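Local coordinates for protein endo-xylogalacturonan hydrolase A (Aspergillus tubingensis, PDB 4C2L) that hydrolyses the xylose-substituted galacturonan backbone of xylogalacturonan, a component of the hairy regions of pectin, as a secreted family 28 glycosidase, at residues A[201-215]-A[224-238]. Numbering follows the deposited sequence. Where two conformers were deposited one is given.
Sequences ITEVTVVNDDDCVAF and VDTISCTGSHGISVG. With NAG (2-acetamido-2-deoxy-beta-D-glucopyranose), chain D; SO4 (sulfate ion), chain H.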
# COMPACT_ATOMS: atom_id res chain seq x y z
N ILE A 201 -6.48 -8.24 2.68
CA ILE A 201 -6.89 -7.26 1.68
C ILE A 201 -7.48 -8.08 0.55
O ILE A 201 -6.79 -8.92 -0.02
CB ILE A 201 -5.68 -6.45 1.15
CG1 ILE A 201 -5.06 -5.64 2.28
CG2 ILE A 201 -6.10 -5.53 0.01
CD1 ILE A 201 -3.65 -5.17 1.99
N THR A 202 -8.75 -7.85 0.23
CA THR A 202 -9.39 -8.71 -0.77
C THR A 202 -10.41 -7.97 -1.59
O THR A 202 -11.18 -7.15 -1.06
CB THR A 202 -9.99 -9.98 -0.11
OG1 THR A 202 -10.52 -10.83 -1.14
CG2 THR A 202 -11.11 -9.63 0.88
N GLU A 203 -10.41 -8.27 -2.89
CA GLU A 203 -11.35 -7.69 -3.85
C GLU A 203 -11.25 -6.16 -3.84
O GLU A 203 -12.21 -5.44 -3.54
CB GLU A 203 -12.78 -8.18 -3.61
CG GLU A 203 -12.89 -9.70 -3.76
CD GLU A 203 -12.76 -10.20 -5.19
OE1 GLU A 203 -12.98 -9.42 -6.15
OE2 GLU A 203 -12.46 -11.41 -5.37
N VAL A 204 -10.05 -5.69 -4.13
CA VAL A 204 -9.82 -4.24 -4.17
C VAL A 204 -9.27 -3.83 -5.54
O VAL A 204 -8.61 -4.63 -6.22
CB VAL A 204 -8.88 -3.75 -3.02
CG1 VAL A 204 -9.41 -4.19 -1.67
CG2 VAL A 204 -7.46 -4.24 -3.22
N THR A 205 -9.61 -2.62 -5.96
CA THR A 205 -9.09 -2.05 -7.18
C THR A 205 -8.36 -0.75 -6.82
O THR A 205 -8.90 0.07 -6.07
CB THR A 205 -10.24 -1.77 -8.17
OG1 THR A 205 -11.02 -2.97 -8.34
CG2 THR A 205 -9.70 -1.34 -9.49
N VAL A 206 -7.16 -0.58 -7.34
CA VAL A 206 -6.33 0.58 -7.03
C VAL A 206 -5.86 1.23 -8.32
O VAL A 206 -5.32 0.56 -9.22
CB VAL A 206 -5.08 0.21 -6.19
CG1 VAL A 206 -4.26 1.46 -5.85
CG2 VAL A 206 -5.47 -0.51 -4.90
N VAL A 207 -6.06 2.54 -8.43
CA VAL A 207 -5.47 3.33 -9.49
C VAL A 207 -4.67 4.40 -8.76
O VAL A 207 -5.24 5.23 -8.05
CB VAL A 207 -6.55 3.99 -10.39
CG1 VAL A 207 -5.91 4.97 -11.39
CG2 VAL A 207 -7.39 2.94 -11.09
N ASN A 208 -3.35 4.36 -8.91
CA ASN A 208 -2.51 5.28 -8.13
C ASN A 208 -1.15 5.51 -8.79
O ASN A 208 -1.00 5.27 -9.98
CB ASN A 208 -2.33 4.74 -6.70
CG ASN A 208 -1.44 3.51 -6.64
OD1 ASN A 208 -1.16 2.90 -7.67
ND2 ASN A 208 -0.99 3.15 -5.45
N ASP A 209 -0.17 5.96 -8.02
CA ASP A 209 1.14 6.25 -8.57
C ASP A 209 2.26 5.80 -7.64
O ASP A 209 3.36 6.34 -7.68
CB ASP A 209 1.27 7.75 -8.91
CG ASP A 209 2.54 8.08 -9.65
OD1 ASP A 209 2.94 7.30 -10.55
OD2 ASP A 209 3.17 9.12 -9.31
N ASP A 210 1.98 4.81 -6.80
CA ASP A 210 3.04 4.26 -5.95
C ASP A 210 2.69 2.83 -5.61
O ASP A 210 1.87 2.24 -6.30
CB ASP A 210 3.30 5.12 -4.70
CG ASP A 210 4.77 5.07 -4.27
OD1 ASP A 210 5.27 3.96 -3.94
OD2 ASP A 210 5.45 6.12 -4.29
N ASP A 211 3.33 2.24 -4.60
CA ASP A 211 3.04 0.84 -4.28
C ASP A 211 1.55 0.56 -4.16
O ASP A 211 0.82 1.32 -3.53
CB ASP A 211 3.75 0.45 -2.97
CG ASP A 211 5.26 0.47 -3.11
OD1 ASP A 211 5.74 0.22 -4.23
OD2 ASP A 211 5.97 0.72 -2.12
N CYS A 212 1.13 -0.53 -4.77
CA CYS A 212 -0.22 -1.04 -4.61
C CYS A 212 -0.40 -1.51 -3.16
O CYS A 212 -1.24 -1.00 -2.42
CB CYS A 212 -0.46 -2.18 -5.62
SG CYS A 212 -2.23 -2.48 -5.74
N VAL A 213 0.44 -2.46 -2.76
CA VAL A 213 0.52 -2.92 -1.37
C VAL A 213 2.00 -2.93 -1.06
O VAL A 213 2.79 -3.44 -1.87
CB VAL A 213 -0.06 -4.35 -1.19
CG1 VAL A 213 0.11 -4.81 0.27
CG2 VAL A 213 -1.53 -4.41 -1.60
N ALA A 214 2.38 -2.32 0.06
CA ALA A 214 3.75 -2.36 0.52
C ALA A 214 3.77 -3.05 1.86
O ALA A 214 3.01 -2.69 2.77
CB ALA A 214 4.35 -0.96 0.61
N PHE A 215 4.61 -4.08 1.97
CA PHE A 215 4.81 -4.74 3.23
C PHE A 215 6.00 -4.11 3.92
O PHE A 215 7.15 -4.19 3.46
CB PHE A 215 4.97 -6.24 3.04
CG PHE A 215 3.88 -6.85 2.21
CD1 PHE A 215 2.63 -7.10 2.76
CD2 PHE A 215 4.09 -7.12 0.86
CE1 PHE A 215 1.60 -7.66 1.99
CE2 PHE A 215 3.08 -7.68 0.08
CZ PHE A 215 1.83 -7.93 0.64
N VAL A 224 -3.32 -11.12 0.71
CA VAL A 224 -3.91 -10.26 -0.27
C VAL A 224 -4.48 -11.23 -1.32
O VAL A 224 -3.74 -12.01 -1.92
CB VAL A 224 -2.87 -9.33 -0.95
CG1 VAL A 224 -3.54 -8.44 -2.00
CG2 VAL A 224 -2.13 -8.48 0.08
N ASP A 225 -5.79 -11.17 -1.54
CA ASP A 225 -6.46 -12.11 -2.46
C ASP A 225 -7.38 -11.35 -3.41
O ASP A 225 -8.42 -10.86 -2.99
CB ASP A 225 -7.27 -13.11 -1.63
CG ASP A 225 -7.91 -14.20 -2.47
OD1 ASP A 225 -8.13 -14.02 -3.69
OD2 ASP A 225 -8.20 -15.27 -1.88
N THR A 226 -6.98 -11.28 -4.68
CA THR A 226 -7.74 -10.61 -5.76
C THR A 226 -7.64 -9.10 -5.67
O THR A 226 -8.36 -8.43 -4.92
CB THR A 226 -9.22 -11.07 -5.84
OG1 THR A 226 -9.27 -12.50 -5.74
CG2 THR A 226 -9.85 -10.62 -7.17
N ILE A 227 -6.71 -8.57 -6.44
CA ILE A 227 -6.44 -7.15 -6.42
C ILE A 227 -6.08 -6.73 -7.83
O ILE A 227 -5.42 -7.47 -8.58
CB ILE A 227 -5.34 -6.81 -5.38
CG1 ILE A 227 -5.10 -5.30 -5.32
CG2 ILE A 227 -4.03 -7.55 -5.69
CD1 ILE A 227 -4.40 -4.88 -4.03
N SER A 228 -6.56 -5.55 -8.21
CA SER A 228 -6.17 -4.94 -9.46
C SER A 228 -5.49 -3.61 -9.17
O SER A 228 -6.00 -2.81 -8.38
CB SER A 228 -7.40 -4.72 -10.34
OG SER A 228 -7.03 -3.98 -11.48
N CYS A 229 -4.34 -3.39 -9.79
CA CYS A 229 -3.54 -2.17 -9.58
C CYS A 229 -3.14 -1.58 -10.92
O CYS A 229 -2.55 -2.28 -11.76
CB CYS A 229 -2.27 -2.48 -8.79
SG CYS A 229 -2.46 -3.64 -7.40
N THR A 230 -3.41 -0.30 -11.11
CA THR A 230 -3.08 0.39 -12.36
C THR A 230 -2.20 1.59 -12.07
O THR A 230 -2.57 2.45 -11.27
CB THR A 230 -4.35 0.85 -13.10
OG1 THR A 230 -5.18 -0.27 -13.38
CG2 THR A 230 -4.00 1.54 -14.39
N GLY A 231 -1.03 1.64 -12.69
CA GLY A 231 -0.12 2.76 -12.54
C GLY A 231 0.72 2.70 -11.28
O GLY A 231 1.41 3.66 -10.94
N SER A 232 0.70 1.55 -10.61
CA SER A 232 1.36 1.40 -9.32
C SER A 232 2.85 1.07 -9.42
O SER A 232 3.41 0.95 -10.51
CB SER A 232 0.60 0.34 -8.48
OG SER A 232 0.97 -0.97 -8.87
N HIS A 233 3.51 0.94 -8.27
CA HIS A 233 4.89 0.46 -8.21
C HIS A 233 4.93 -0.98 -7.75
O HIS A 233 5.98 -1.49 -7.37
CB HIS A 233 5.69 1.35 -7.28
CG HIS A 233 5.90 2.76 -7.80
ND1 HIS A 233 6.66 3.66 -7.15
CD2 HIS A 233 5.43 3.39 -8.96
CE1 HIS A 233 6.67 4.82 -7.84
NE2 HIS A 233 5.92 4.65 -8.95
N GLY A 234 3.77 -1.64 -7.78
CA GLY A 234 3.67 -3.09 -7.56
C GLY A 234 3.28 -3.55 -6.16
O GLY A 234 3.03 -2.73 -5.27
N ILE A 235 3.20 -4.87 -5.99
CA ILE A 235 3.02 -5.50 -4.69
C ILE A 235 4.44 -5.68 -4.21
O ILE A 235 5.19 -6.48 -4.76
CB ILE A 235 2.32 -6.88 -4.84
CG1 ILE A 235 0.95 -6.76 -5.51
CG2 ILE A 235 2.20 -7.60 -3.50
CD1 ILE A 235 -0.08 -5.98 -4.74
N SER A 236 4.82 -4.89 -3.20
CA SER A 236 6.21 -4.62 -2.92
C SER A 236 6.58 -4.91 -1.47
O SER A 236 5.93 -4.41 -0.56
CB SER A 236 6.46 -3.13 -3.23
OG SER A 236 7.83 -2.79 -3.21
N VAL A 237 7.59 -5.75 -1.24
CA VAL A 237 8.12 -5.91 0.11
C VAL A 237 9.15 -4.81 0.31
O VAL A 237 10.14 -4.71 -0.42
CB VAL A 237 8.77 -7.29 0.36
CG1 VAL A 237 9.48 -7.32 1.72
CG2 VAL A 237 7.72 -8.40 0.29
N GLY A 238 8.94 -3.98 1.33
CA GLY A 238 9.91 -2.95 1.68
C GLY A 238 9.48 -1.51 1.39
O GLY A 238 8.28 -1.25 1.18
C1 NAG D . -1.92 1.74 -19.69
C2 NAG D . -3.22 2.53 -19.77
C3 NAG D . -3.67 2.75 -21.21
C4 NAG D . -2.53 3.32 -22.05
C5 NAG D . -1.33 2.39 -21.90
C6 NAG D . -0.14 2.85 -22.74
C7 NAG D . -5.02 2.21 -18.14
C8 NAG D . -6.03 1.21 -17.66
N2 NAG D . -4.26 1.75 -19.13
O3 NAG D . -4.78 3.61 -21.21
O4 NAG D . -2.92 3.42 -23.41
O5 NAG D . -0.95 2.33 -20.53
O6 NAG D . 0.25 4.13 -22.30
O7 NAG D . -4.91 3.34 -17.66
S SO4 H . 10.13 2.90 -5.90
O1 SO4 H . 10.69 3.93 -6.79
O2 SO4 H . 11.21 2.35 -5.05
O3 SO4 H . 9.57 1.82 -6.74
O4 SO4 H . 9.05 3.46 -5.05
O HOH W 1 -6.74 -1.09 -11.09
O HOH W 2 1.01 6.08 -12.49
O HOH W 3 5.52 6.27 -11.22
O HOH W 4 7.98 -0.78 -1.48
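The ring of H233 lies with one face over the D209-D210 backbone: D210 CA sits 3.8 Å from the ring centroid, 13° off the normal, a CH-pi contact. At the ring's edge ND1 donates to sulfate O4 (3.2 Å), and water 3, in the ring plane, joins NE2 to D209 OD1. The D210 carboxylate is turned 42° against the ring, its OD1 3.5 Å from H233 ND1; D211 N holds that same OD1 through the anti lone pair. H233 is further fixed by its own backbone N, which reaches D210 O from above the carbonyl plane. The second ring, F215, points inward and takes V224 CG2 and I235 CG2 at its edge, the latter 3.7 Å from CE2.

Away from the rings, neighbouring coils of the GH28 right-handed parallel beta-helix stack in register, strand 204-207 on 227-230 and 213-215 on 235-238. C212 and C229 are linked by a disulfide within the buried interior of the beta-helix. I227 CG1 stands anti to the backbone N (chi1 -177°), bringing CD1 to 3.7 Å from C212 SG and a tight 3.2 Å from V204 CG2. At the outer corner D225 O accepts from both T202 OG1 (2.8 Å) and E203 N.

D210 and H233, by similarity the proton donor and an active-site residue, thus come together on adjacent coils. The sulfate, probably from the crystallisation liquor, is also held by K268; an anion here is consistent with a cleft that receives galacturonate, while the C212-C229 disulfide probably helps hold the turns carrying both residues.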